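Local coordinates for translation initiation factor 6 (Methanocaldococcus jannaschii, PDB 1G61), which binds the 50S ribosomal subunit and prevents it from joining the 30S subunit to form the 70S initiation complex, at residues K7-I12 against I30-D35; T26-F31 against T46-T51; A118-E123 against V137-G142; L162-V167 against G192-G197; K186-K191 against G215-I220. All coordinates share one frame; numbering follows the deposited sequence.

From the N terminus, contact 1 closes first, bringing the loop 30-35 back against the turn after strand 4-7. Contact 2 opens where contact 1 ends, sharing Ile30 and Phe31 with it, and closes at 46-51 once the chain has passed through helix 34-44 and begun strand 47-50. Contact 3, across the centre of the chain from both, follows in series and pairs strand 117-120 with strand 138-141 around helix 128-135. Contacts 4 and 5 cross: 186-191 falls inside the loop that contact 4 closes, then reaches forward to helix 215-225. They touch each other, tying strand 160-163, the loop after strand 183-186 and the last helix together.

Contact 1 of 5, residues K7-I12 against I30-D35; sequences KYFSGI and IFLDKD
Leu32 lays its CD1 methyl almost squarely over the Phe9 ring, 4.0 Å from the ring centroid and 3° off the ring normal, a CH-pi contact at the tight inner part of the interface. Its other methyl, CD2, reaches back to the root of the ring, 3.6 Å from Phe9 CB, so the two branches span the phenylalanine from CB to the middle of its ring. The Phe9 CG lies anti to the carbonyl carbon (chi1 -73°), and its CB also points at 30-35. Phe9 opens a type I' turn that ends at Ile12, closed in both directions, by Phe9 N to Ile12 O and by Ile12 N to Phe9 O. The outer part is looser and nearer solvent. There Ser10 OG lies obliquely to the Phe31 ring, 3.4 Å from Phe31 CD1, and Ile12 CD1 only brushes Phe31 CZ at 4.2 Å. No hydrogen bond joins the segments. Lys7 turns its NZ to salt bridges with Asp36 and Glu39 of helix 34-44. Phe9 packs inward on Ile15 and Leu18 of helix 15-18 and on Val40 of helix 34-44, Leu32 rests on Val37, and the backbone of Lys7 pairs with Val209 of strand 207-210.

Contact 2 of 5, residues T26-F31 against T46-T51; sequences TLLPIF and TKCLQT
Thr26 OG1 is held by two hydroxyls: Thr46 OG1 lies 2.7 Å from Thr26 OG1 across the contact, and Thr21 OG1 of the adjoining strand bonds to it as well. The two side chains of Thr26 and Thr46 cross at about a right angle. Thr46 OG1 sits between its own backbone N and carbonyl carbon (chi1 50°), which turns it to the Thr26 hydroxyl.

Beyond this pair the backbones run parallel, strand 26-28 beside strand 47-50 with 27° between their directions. Thr26 N donates to Lys47 O and Thr26 O accepts from Leu49 N, both at 2.9 Å. Two residues on, Leu28 N donates to Leu49 O and Leu28 O receives Thr51 N at 3.1 Å. Where the strands part, a water accepts from Ile30 N and donates to Thr51 O.

Thr26, Leu28, Cys48 and Gln50 point to the face covered by helix 34-44, which links the two strands in a beta-alpha-beta unit. There Leu28 CD1 lies 3.9 Å from Cys48 SG. On the other face Leu27 CD2 packs against Leu49 CB at 4.0 Å, and Leu49 continues onto Ile84 and Phe87 of helix 78-90. The buried Thr26 hydroxyl is thus satisfied by two others, leucines meet on one face and a mixed set on the other, and water takes over where direct bonding ends.

Contact 3 of 5, residues A118-E123 against V137-G142; sequences ALISPE and VEVEIG
Four backbone hydrogen bonds join Ala118, Ile120 and their partners, alternating in direction as parallel strands do. Ala118 N donates to Glu138 O, Glu140 N to Ala118 O, Ile120 N to Glu140 O and Gly142 N to Ile120 O, each at 2.9 Å. The strand directions differ by 29°.

Apolar contacts fill the face carrying Ala118, Ile120, Val139 and Ile141. Ile120 is the hub: its CG2 meets Val139 CG1 at 3.8 Å, and its CG1, set between the backbone N and the carbonyl carbon (chi1 71°), meets Ile141 CG1 at the same 3.8 Å. Ile141 sends its other branch, CG2, to Pro122, 3.6 Å from Pro122 CA. On the reverse face Leu119 CD1 leans over the backbone of the neighbouring strand, 3.5 Å from Glu140 O and close to Gly142 N.

A local polar bond shapes the exit from the first strand: Ser121 OG accepts from Glu123 N, an ST turn leading into a short 3-10 stretch.

Helix 128-135 covers the Ile120 face through Ile131 and Leu135, while Leu119 packs on Leu175 and Leu178 of helix 169-179. Strand 117-120, helix 128-135 and strand 138-141 thus form a beta-alpha-beta unit, with 117-120 the middle strand of its three-stranded mixed sheet.

Contact 4 of 5, residues L162-V167 against G192-G197; sequences LTHPLV and GTTSVG
His164 lies alongside Thr194, both side chains pointing the same way, and its atoms can be followed outward along that neighbour. At the root, His164 CB sits 3.9 Å from Thr194 O, and CG stays beside the same carbonyl. With CG anti to the backbone N (chi1 -172°), the ring swings across to 192-197. CD2 then comes beneath Thr194 CB, and NE2, at the tip, is 3.5 Å from Thr194 CB. The threonine carbon thus stands over one ring face, displaced toward the rim, in a CH-pi contact 27° off the normal. ND1 is used differently: in the plane of the ring it accepts from Leu166 N at 3.0 Å, with an angle of 164° at the hydrogen. That bond fixes the ring's rotation and is consistent with a proton on NE2.

The His164 carbonyl is gripped twice, with Thr163 OG1 and Val167 N reaching O from opposite faces of its plane. The Val167 bond, 3.3 Å from N to His164 O, closes a type I turn.

Pro165 CG meets Thr194 CG2 at 3.8 Å, and Leu162 CD2 meets Val196 CB at 3.9 Å, the latter two side chains crossing at about a right angle. Leu162 continues onto Ile221 and Ala224 of helix 215-225. The loop 192-197 thus packs over the end of strand 160-163, the middle strand of the mixed sheet 154-156, 160-163 and 183-186.

Contact 5 of 5, residues K186-K191 against G215-I220; sequences KGTANK and GPELLI
Ala189 and Glu217 bring their CA atoms within 6.0 Å where an irregular loop runs past the first turns of helix 215-225. The chain is extended from Lys186 to Ala189, then Asn190 and Lys191 take positive phi angles and bend it around the end of the glutamate. Gly187 leaves room for Ile220 CG2, which comes within 4.2 Å of Gly187 CA.

Glu217 carries the polar contact. Its chain is extended beyond CG and pushes the carboxylate into the bend. Thr188 OG1 donates to Glu217 OE2 at 2.6 Å, to the anti lone pair, while Lys191 N donates to Glu217 OE1 at 2.9 Å, to the syn one. Gly192 N adds a bond to OE2 and Thr214 N one to OE1, so four donors grip this buried group, which would probably favour its charged form. A water donates to both Thr188 O and Glu217 O, bridging the two backbones.

At the other end Ile220 CG2 presses close to Lys186 O, at 3.3 Å. Lys186 itself sends NZ to Val167 O, and Asn190 ND2 bonds Pro13 O. The loop gripped by Glu217 contains a G1 beta bulge, in which Gly192 and Thr193 both face Ala189.

Contact 1 of 5, residues K7-I12 against I30-D35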
# COMPACT_ATOMS: atom_id res chain seq x y z
N LYS A 7 -12.34 6.67 -7.36
CA LYS A 7 -13.25 6.63 -6.25
C LYS A 7 -12.92 7.72 -5.24
O LYS A 7 -11.73 8.05 -5.07
CB LYS A 7 -13.16 5.32 -5.44
CG LYS A 7 -13.75 4.10 -6.08
CD LYS A 7 -15.26 4.19 -6.15
CE LYS A 7 -15.84 4.02 -4.75
NZ LYS A 7 -17.32 4.24 -4.81
N TYR A 8 -13.95 8.19 -4.57
CA TYR A 8 -13.80 8.85 -3.29
C TYR A 8 -14.36 7.87 -2.26
O TYR A 8 -15.31 7.13 -2.55
CB TYR A 8 -14.57 10.16 -3.22
CG TYR A 8 -14.24 11.16 -4.28
CD1 TYR A 8 -14.89 11.16 -5.51
CD2 TYR A 8 -13.26 12.11 -4.04
CE1 TYR A 8 -14.54 12.12 -6.45
CE2 TYR A 8 -12.90 13.07 -4.97
CZ TYR A 8 -13.56 13.05 -6.18
OH TYR A 8 -13.25 14.00 -7.14
N PHE A 9 -13.78 7.84 -1.08
CA PHE A 9 -14.31 7.06 0.04
C PHE A 9 -15.05 8.03 0.98
O PHE A 9 -14.36 8.76 1.72
CB PHE A 9 -13.19 6.36 0.79
CG PHE A 9 -12.56 5.17 0.10
CD1 PHE A 9 -13.06 4.68 -1.12
CD2 PHE A 9 -11.49 4.52 0.69
CE1 PHE A 9 -12.49 3.58 -1.72
CE2 PHE A 9 -10.91 3.43 0.06
CZ PHE A 9 -11.41 2.96 -1.14
N SER A 10 -16.38 8.01 0.91
CA SER A 10 -17.20 8.93 1.67
C SER A 10 -16.65 10.36 1.52
O SER A 10 -16.50 11.11 2.49
CB SER A 10 -17.30 8.54 3.16
OG SER A 10 -17.90 7.24 3.24
N GLY A 11 -16.35 10.75 0.28
CA GLY A 11 -15.88 12.07 -0.08
C GLY A 11 -14.38 12.34 -0.02
O GLY A 11 -13.89 13.41 -0.43
N ILE A 12 -13.62 11.38 0.50
CA ILE A 12 -12.20 11.56 0.75
C ILE A 12 -11.40 10.99 -0.42
O ILE A 12 -11.60 9.81 -0.77
CB ILE A 12 -11.79 10.86 2.07
CG1 ILE A 12 -12.50 11.48 3.27
CG2 ILE A 12 -10.29 10.85 2.25
CD1 ILE A 12 -12.41 10.61 4.52
N ILE A 30 -14.04 1.09 8.12
CA ILE A 30 -15.38 0.58 8.46
C ILE A 30 -16.49 1.49 7.98
O ILE A 30 -17.64 1.01 7.90
CB ILE A 30 -15.54 0.38 10.00
CG1 ILE A 30 -15.37 1.68 10.83
CG2 ILE A 30 -14.59 -0.72 10.46
CD1 ILE A 30 -15.70 1.41 12.31
N PHE A 31 -16.21 2.74 7.65
CA PHE A 31 -17.32 3.64 7.28
C PHE A 31 -17.77 3.41 5.85
O PHE A 31 -18.79 3.96 5.45
CB PHE A 31 -16.91 5.11 7.51
CG PHE A 31 -15.69 5.65 6.80
CD1 PHE A 31 -15.68 5.89 5.45
CD2 PHE A 31 -14.54 5.93 7.54
CE1 PHE A 31 -14.54 6.40 4.80
CE2 PHE A 31 -13.42 6.45 6.94
CZ PHE A 31 -13.44 6.70 5.58
N LEU A 32 -17.02 2.67 5.03
CA LEU A 32 -17.49 2.48 3.64
C LEU A 32 -18.77 1.68 3.58
O LEU A 32 -18.95 0.76 4.41
CB LEU A 32 -16.43 1.71 2.87
CG LEU A 32 -15.26 2.50 2.29
CD1 LEU A 32 -14.56 1.58 1.25
CD2 LEU A 32 -15.65 3.84 1.71
N ASP A 33 -19.66 2.03 2.64
CA ASP A 33 -20.86 1.20 2.45
C ASP A 33 -20.59 -0.02 1.57
O ASP A 33 -19.51 -0.19 0.98
CB ASP A 33 -22.01 2.02 1.88
CG ASP A 33 -21.85 2.51 0.47
OD1 ASP A 33 -22.52 3.52 0.11
OD2 ASP A 33 -21.11 1.93 -0.35
N LYS A 34 -21.60 -0.92 1.48
CA LYS A 34 -21.38 -2.19 0.81
C LYS A 34 -21.19 -1.94 -0.66
O LYS A 34 -20.41 -2.64 -1.30
CB LYS A 34 -22.50 -3.20 1.09
CG LYS A 34 -21.89 -4.57 1.41
CD LYS A 34 -21.16 -4.49 2.75
CE LYS A 34 -22.06 -4.93 3.90
NZ LYS A 34 -22.25 -3.88 4.94
N ASP A 35 -21.83 -0.93 -1.27
CA ASP A 35 -21.52 -0.75 -2.70
C ASP A 35 -20.07 -0.39 -2.93
O ASP A 35 -19.48 -0.89 -3.90
CB ASP A 35 -22.39 0.34 -3.30
CG ASP A 35 -23.82 -0.06 -3.59
OD1 ASP A 35 -24.18 -1.26 -3.55
OD2 ASP A 35 -24.57 0.90 -3.85

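Contact 2 of 5, residues T26-F31 against T46-T51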
# COMPACT_ATOMS: atom_id res chain seq x y z
N THR A 26 -7.78 -6.89 0.64
CA THR A 26 -7.83 -5.46 0.75
C THR A 26 -8.41 -5.07 2.10
O THR A 26 -9.43 -5.64 2.46
CB THR A 26 -8.70 -4.85 -0.37
OG1 THR A 26 -8.22 -5.34 -1.65
CG2 THR A 26 -8.61 -3.34 -0.30
N LEU A 27 -7.73 -4.18 2.80
CA LEU A 27 -8.22 -3.68 4.09
C LEU A 27 -8.80 -2.29 3.85
O LEU A 27 -8.13 -1.47 3.21
CB LEU A 27 -7.12 -3.63 5.15
CG LEU A 27 -6.31 -4.92 5.39
CD1 LEU A 27 -5.51 -4.77 6.68
CD2 LEU A 27 -7.14 -6.16 5.52
N LEU A 28 -10.01 -2.08 4.37
CA LEU A 28 -10.78 -0.89 4.08
C LEU A 28 -11.35 -0.27 5.34
O LEU A 28 -11.52 -0.96 6.36
CB LEU A 28 -11.97 -1.22 3.14
CG LEU A 28 -11.60 -1.71 1.73
CD1 LEU A 28 -12.79 -2.28 1.01
CD2 LEU A 28 -10.95 -0.55 0.94
N PRO A 29 -11.69 1.01 5.33
CA PRO A 29 -12.29 1.63 6.53
C PRO A 29 -13.69 1.12 6.81
O PRO A 29 -14.41 0.80 5.87
CB PRO A 29 -12.32 3.11 6.19
CG PRO A 29 -11.97 3.25 4.79
CD PRO A 29 -11.52 1.95 4.23
N ILE A 30 -14.04 1.09 8.12
CA ILE A 30 -15.38 0.58 8.46
C ILE A 30 -16.49 1.49 7.98
O ILE A 30 -17.64 1.01 7.90
CB ILE A 30 -15.54 0.38 10.00
CG1 ILE A 30 -15.37 1.68 10.83
CG2 ILE A 30 -14.59 -0.72 10.46
CD1 ILE A 30 -15.70 1.41 12.31
N PHE A 31 -16.21 2.74 7.65
CA PHE A 31 -17.32 3.64 7.28
C PHE A 31 -17.77 3.41 5.85
O PHE A 31 -18.79 3.96 5.45
CB PHE A 31 -16.91 5.11 7.51
CG PHE A 31 -15.69 5.65 6.80
CD1 PHE A 31 -15.68 5.89 5.45
CD2 PHE A 31 -14.54 5.93 7.54
CE1 PHE A 31 -14.54 6.40 4.80
CE2 PHE A 31 -13.42 6.45 6.94
CZ PHE A 31 -13.44 6.70 5.58
N THR A 46 -10.14 -9.09 -4.96
CA THR A 46 -9.62 -9.46 -3.65
C THR A 46 -10.76 -9.76 -2.67
O THR A 46 -11.90 -9.39 -2.98
CB THR A 46 -8.82 -8.29 -3.01
OG1 THR A 46 -9.65 -7.14 -3.12
CG2 THR A 46 -7.51 -8.06 -3.75
N LYS A 47 -10.46 -10.35 -1.55
CA LYS A 47 -11.30 -10.47 -0.38
C LYS A 47 -11.07 -9.22 0.49
O LYS A 47 -9.93 -8.89 0.80
CB LYS A 47 -11.03 -11.76 0.40
CG LYS A 47 -11.40 -13.02 -0.38
CD LYS A 47 -12.91 -13.26 -0.36
CE LYS A 47 -13.30 -14.57 -1.06
NZ LYS A 47 -14.76 -14.85 -0.89
N CYS A 48 -12.15 -8.55 0.84
CA CYS A 48 -12.07 -7.27 1.51
C CYS A 48 -12.47 -7.41 2.97
O CYS A 48 -13.49 -8.04 3.27
CB CYS A 48 -12.99 -6.26 0.84
SG CYS A 48 -12.38 -5.71 -0.76
N LEU A 49 -11.69 -6.83 3.84
CA LEU A 49 -12.02 -6.73 5.26
C LEU A 49 -12.14 -5.26 5.66
O LEU A 49 -11.19 -4.48 5.40
CB LEU A 49 -10.90 -7.35 6.12
CG LEU A 49 -11.08 -7.13 7.63
CD1 LEU A 49 -12.34 -7.84 8.14
CD2 LEU A 49 -9.84 -7.60 8.40
N GLN A 50 -13.26 -4.89 6.28
CA GLN A 50 -13.39 -3.57 6.89
C GLN A 50 -12.98 -3.68 8.34
O GLN A 50 -13.52 -4.49 9.09
CB GLN A 50 -14.84 -3.08 6.80
CG GLN A 50 -15.20 -2.76 5.33
CD GLN A 50 -16.60 -2.17 5.22
OE1 GLN A 50 -16.76 -0.93 5.34
NE2 GLN A 50 -17.59 -3.00 5.03
N THR A 51 -12.00 -2.86 8.76
CA THR A 51 -11.48 -2.92 10.12
C THR A 51 -10.89 -1.57 10.49
O THR A 51 -10.40 -0.82 9.64
CB THR A 51 -10.46 -4.05 10.28
OG1 THR A 51 -10.11 -4.19 11.68
CG2 THR A 51 -9.15 -3.80 9.55
O HOH W 1 -11.81 1.56 9.85

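Contact 3 of 5, residues A118-E123 against V137-G142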
# COMPACT_ATOMS: atom_id res chain seq x y z
N ALA A 118 11.08 -4.93 -0.71
CA ALA A 118 10.52 -3.86 0.13
C ALA A 118 11.57 -2.81 0.39
O ALA A 118 12.77 -3.11 0.55
CB ALA A 118 10.02 -4.47 1.46
N LEU A 119 11.09 -1.56 0.46
CA LEU A 119 11.90 -0.41 0.83
C LEU A 119 11.34 0.13 2.15
O LEU A 119 10.13 0.25 2.33
CB LEU A 119 11.83 0.67 -0.25
CG LEU A 119 12.78 1.86 -0.09
CD1 LEU A 119 14.24 1.44 -0.30
CD2 LEU A 119 12.41 2.96 -1.09
N ILE A 120 12.23 0.50 3.10
CA ILE A 120 11.77 1.00 4.40
C ILE A 120 12.53 2.27 4.72
O ILE A 120 13.73 2.44 4.42
CB ILE A 120 11.95 -0.04 5.53
CG1 ILE A 120 13.43 -0.27 5.92
CG2 ILE A 120 11.24 -1.34 5.19
CD1 ILE A 120 13.63 -1.17 7.12
N SER A 121 11.80 3.16 5.41
CA SER A 121 12.42 4.39 5.91
C SER A 121 13.61 4.08 6.79
O SER A 121 13.58 3.13 7.60
CB SER A 121 11.38 5.13 6.78
OG SER A 121 12.02 6.19 7.48
N PRO A 122 14.67 4.90 6.72
CA PRO A 122 15.77 4.74 7.67
C PRO A 122 15.29 4.80 9.12
O PRO A 122 15.95 4.20 9.99
CB PRO A 122 16.67 5.98 7.38
CG PRO A 122 16.38 6.28 5.93
CD PRO A 122 14.90 6.02 5.80
N GLU A 123 14.20 5.48 9.45
CA GLU A 123 13.70 5.50 10.83
C GLU A 123 13.41 4.10 11.35
O GLU A 123 13.47 3.91 12.57
CB GLU A 123 12.43 6.33 10.92
CG GLU A 123 11.96 6.66 12.32
CD GLU A 123 10.81 7.63 12.39
OE1 GLU A 123 10.27 8.01 11.34
OE2 GLU A 123 10.42 7.98 13.52
N VAL A 137 10.75 -11.01 1.93
CA VAL A 137 11.37 -10.47 0.73
C VAL A 137 12.65 -9.72 1.11
O VAL A 137 12.88 -9.40 2.27
CB VAL A 137 10.46 -9.51 -0.04
CG1 VAL A 137 9.20 -10.19 -0.58
CG2 VAL A 137 10.06 -8.33 0.85
N GLU A 138 13.44 -9.44 0.08
CA GLU A 138 14.59 -8.57 0.28
C GLU A 138 14.11 -7.23 0.79
O GLU A 138 13.18 -6.66 0.15
CB GLU A 138 15.28 -8.39 -1.09
CG GLU A 138 16.41 -7.33 -0.97
CD GLU A 138 16.95 -6.86 -2.29
OE1 GLU A 138 16.52 -7.31 -3.38
OE2 GLU A 138 17.91 -6.04 -2.32
N VAL A 139 14.74 -6.69 1.82
CA VAL A 139 14.42 -5.35 2.36
C VAL A 139 15.63 -4.46 2.24
O VAL A 139 16.74 -4.88 2.59
CB VAL A 139 13.99 -5.46 3.85
CG1 VAL A 139 13.80 -4.07 4.45
CG2 VAL A 139 12.69 -6.28 3.94
N GLU A 140 15.45 -3.25 1.71
CA GLU A 140 16.51 -2.25 1.71
C GLU A 140 16.00 -0.98 2.39
O GLU A 140 14.79 -0.71 2.41
CB GLU A 140 16.93 -1.89 0.26
CG GLU A 140 17.45 -3.10 -0.50
CD GLU A 140 18.66 -3.74 0.13
OE1 GLU A 140 19.38 -3.10 0.94
OE2 GLU A 140 18.95 -4.93 -0.17
N ILE A 141 16.92 -0.20 2.94
CA ILE A 141 16.58 1.06 3.60
C ILE A 141 16.79 2.18 2.61
O ILE A 141 17.81 2.19 1.87
CB ILE A 141 17.49 1.22 4.84
CG1 ILE A 141 17.17 0.18 5.93
CG2 ILE A 141 17.44 2.65 5.32
CD1 ILE A 141 18.27 -0.04 6.97
N GLY A 142 15.87 3.16 2.57
CA GLY A 142 16.17 4.31 1.70
C GLY A 142 15.00 5.26 1.68
O GLY A 142 14.09 5.17 2.54

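Contact 4 of 5, residues L162-V167 against G192-G197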
# COMPACT_ATOMS: atom_id res chain seq x y z
N LEU A 162 4.78 3.19 -9.45
CA LEU A 162 4.62 4.62 -9.73
C LEU A 162 5.25 5.44 -8.61
O LEU A 162 4.90 5.19 -7.45
CB LEU A 162 3.14 4.99 -9.89
CG LEU A 162 2.82 6.47 -10.06
CD1 LEU A 162 3.13 6.90 -11.51
CD2 LEU A 162 1.36 6.77 -9.70
N THR A 163 6.13 6.38 -8.93
CA THR A 163 6.75 7.18 -7.88
C THR A 163 6.34 8.65 -7.96
O THR A 163 5.88 9.11 -9.00
CB THR A 163 8.29 7.11 -7.92
OG1 THR A 163 8.76 7.88 -9.05
CG2 THR A 163 8.76 5.68 -8.12
N HIS A 164 6.62 9.36 -6.88
CA HIS A 164 6.73 10.81 -6.84
C HIS A 164 7.42 11.33 -8.09
O HIS A 164 8.41 10.75 -8.57
CB HIS A 164 7.61 11.11 -5.59
CG HIS A 164 7.71 12.55 -5.22
ND1 HIS A 164 8.31 13.53 -6.00
CD2 HIS A 164 7.25 13.16 -4.10
CE1 HIS A 164 8.22 14.70 -5.33
NE2 HIS A 164 7.58 14.49 -4.18
N PRO A 165 6.92 12.45 -8.62
CA PRO A 165 7.45 12.95 -9.91
C PRO A 165 8.91 13.37 -9.87
O PRO A 165 9.51 13.52 -10.98
CB PRO A 165 6.51 14.14 -10.22
CG PRO A 165 5.93 14.53 -8.94
CD PRO A 165 5.84 13.30 -8.08
N LEU A 166 9.53 13.60 -8.72
CA LEU A 166 10.90 14.11 -8.67
C LEU A 166 11.92 13.02 -8.47
O LEU A 166 13.11 13.29 -8.20
CB LEU A 166 11.06 15.20 -7.59
CG LEU A 166 10.24 16.47 -7.88
CD1 LEU A 166 10.48 17.51 -6.80
CD2 LEU A 166 10.55 17.00 -9.28
N VAL A 167 11.55 11.77 -8.63
CA VAL A 167 12.53 10.67 -8.57
C VAL A 167 13.43 10.72 -9.78
O VAL A 167 12.99 10.83 -10.94
CB VAL A 167 11.79 9.32 -8.51
CG1 VAL A 167 12.74 8.17 -8.72
CG2 VAL A 167 11.08 9.15 -7.18
N GLY A 192 -2.33 16.62 -8.98
CA GLY A 192 -1.10 17.27 -8.62
C GLY A 192 -0.51 16.83 -7.31
O GLY A 192 0.57 17.28 -6.92
N THR A 193 -1.13 15.94 -6.55
CA THR A 193 -0.55 15.45 -5.31
C THR A 193 0.65 14.59 -5.65
O THR A 193 0.55 13.68 -6.49
CB THR A 193 -1.64 14.67 -4.54
OG1 THR A 193 -2.69 15.61 -4.21
CG2 THR A 193 -1.11 14.07 -3.25
N THR A 194 1.77 14.87 -4.97
CA THR A 194 3.01 14.14 -5.29
C THR A 194 3.14 12.84 -4.49
O THR A 194 3.86 11.94 -4.90
CB THR A 194 4.25 15.01 -5.01
OG1 THR A 194 4.17 15.50 -3.66
CG2 THR A 194 4.26 16.22 -5.94
N SER A 195 2.45 12.76 -3.36
CA SER A 195 2.52 11.58 -2.50
C SER A 195 1.55 10.56 -3.07
O SER A 195 0.44 10.34 -2.58
CB SER A 195 2.23 12.01 -1.06
OG SER A 195 1.15 12.93 -0.99
N VAL A 196 1.97 9.90 -4.17
CA VAL A 196 0.98 9.08 -4.90
C VAL A 196 0.56 7.88 -4.10
O VAL A 196 -0.55 7.36 -4.33
CB VAL A 196 1.58 8.66 -6.27
CG1 VAL A 196 1.75 9.92 -7.13
CG2 VAL A 196 2.87 7.88 -6.13
N GLY A 197 1.37 7.41 -3.15
CA GLY A 197 0.97 6.30 -2.29
C GLY A 197 -0.22 6.68 -1.40
O GLY A 197 -0.97 5.81 -0.99

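Contact 5 of 5, residues K186-K191 against G215-I220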
# COMPACT_ATOMS: atom_id res chain seq x y z
N LYS A 186 6.82 7.77 -13.17
CA LYS A 186 6.68 8.78 -12.14
C LYS A 186 5.58 9.74 -12.50
O LYS A 186 5.37 10.04 -13.68
CB LYS A 186 7.99 9.51 -11.90
CG LYS A 186 8.68 10.19 -13.05
CD LYS A 186 10.08 10.67 -12.68
CE LYS A 186 10.43 12.05 -13.19
NZ LYS A 186 11.70 12.67 -12.64
N GLY A 187 4.88 10.29 -11.52
CA GLY A 187 3.77 11.20 -11.85
C GLY A 187 3.04 11.61 -10.57
O GLY A 187 3.47 11.34 -9.45
N THR A 188 1.93 12.30 -10.77
CA THR A 188 1.08 12.73 -9.65
C THR A 188 -0.27 12.04 -9.69
O THR A 188 -0.63 11.34 -10.65
CB THR A 188 0.89 14.26 -9.65
OG1 THR A 188 0.36 14.67 -10.92
CG2 THR A 188 2.22 14.99 -9.43
N ALA A 189 -1.05 12.23 -8.62
CA ALA A 189 -2.43 11.76 -8.61
C ALA A 189 -3.29 12.84 -7.93
O ALA A 189 -2.74 13.77 -7.35
CB ALA A 189 -2.53 10.43 -7.90
N ASN A 190 -4.60 12.69 -8.04
CA ASN A 190 -5.49 13.64 -7.39
C ASN A 190 -5.15 15.09 -7.78
O ASN A 190 -5.17 15.97 -6.94
CB ASN A 190 -5.51 13.45 -5.88
CG ASN A 190 -6.41 12.31 -5.43
OD1 ASN A 190 -7.34 11.93 -6.15
ND2 ASN A 190 -6.14 11.76 -4.25
N LYS A 191 -4.89 15.34 -9.03
CA LYS A 191 -4.68 16.69 -9.55
C LYS A 191 -3.48 17.35 -8.89
O LYS A 191 -3.53 18.47 -8.38
CB LYS A 191 -5.93 17.56 -9.40
CG LYS A 191 -5.96 18.76 -10.35
CD LYS A 191 -7.11 19.68 -9.93
CE LYS A 191 -7.20 20.86 -10.89
NZ LYS A 191 -8.38 21.70 -10.65
N GLY A 215 -7.21 12.95 -16.31
CA GLY A 215 -6.96 12.09 -17.48
C GLY A 215 -5.46 11.94 -17.72
O GLY A 215 -5.02 10.79 -17.87
N PRO A 216 -4.69 13.03 -17.81
CA PRO A 216 -3.25 12.84 -18.05
C PRO A 216 -2.60 12.04 -16.95
O PRO A 216 -1.71 11.22 -17.18
CB PRO A 216 -2.76 14.29 -18.09
CG PRO A 216 -3.97 15.04 -18.63
CD PRO A 216 -5.12 14.45 -17.88
N GLU A 217 -3.01 12.24 -15.70
CA GLU A 217 -2.43 11.48 -14.61
C GLU A 217 -2.75 10.00 -14.75
O GLU A 217 -1.89 9.13 -14.52
CB GLU A 217 -2.94 11.96 -13.23
CG GLU A 217 -2.37 13.32 -12.84
CD GLU A 217 -2.97 13.87 -11.54
OE1 GLU A 217 -4.18 13.62 -11.25
OE2 GLU A 217 -2.21 14.55 -10.81
N LEU A 218 -4.00 9.73 -15.10
CA LEU A 218 -4.45 8.33 -15.24
C LEU A 218 -3.62 7.62 -16.29
O LEU A 218 -3.24 6.45 -16.14
CB LEU A 218 -5.94 8.34 -15.53
CG LEU A 218 -6.70 7.06 -15.18
CD1 LEU A 218 -6.60 6.77 -13.69
CD2 LEU A 218 -8.16 7.19 -15.62
N LEU A 219 -3.35 8.29 -17.41
CA LEU A 219 -2.52 7.65 -18.42
C LEU A 219 -1.16 7.22 -17.88
O LEU A 219 -0.63 6.14 -18.13
CB LEU A 219 -2.38 8.67 -19.56
CG LEU A 219 -1.75 8.15 -20.83
CD1 LEU A 219 -2.50 6.93 -21.34
CD2 LEU A 219 -1.78 9.26 -21.89
N ILE A 220 -0.50 8.11 -17.14
CA ILE A 220 0.81 7.84 -16.56
C ILE A 220 0.71 6.73 -15.53
O ILE A 220 1.60 5.85 -15.44
CB ILE A 220 1.43 9.14 -16.05
CG1 ILE A 220 1.87 10.01 -17.26
CG2 ILE A 220 2.60 8.89 -15.12
CD1 ILE A 220 2.04 11.48 -16.95
O HOH W 2 0.37 10.24 -13.00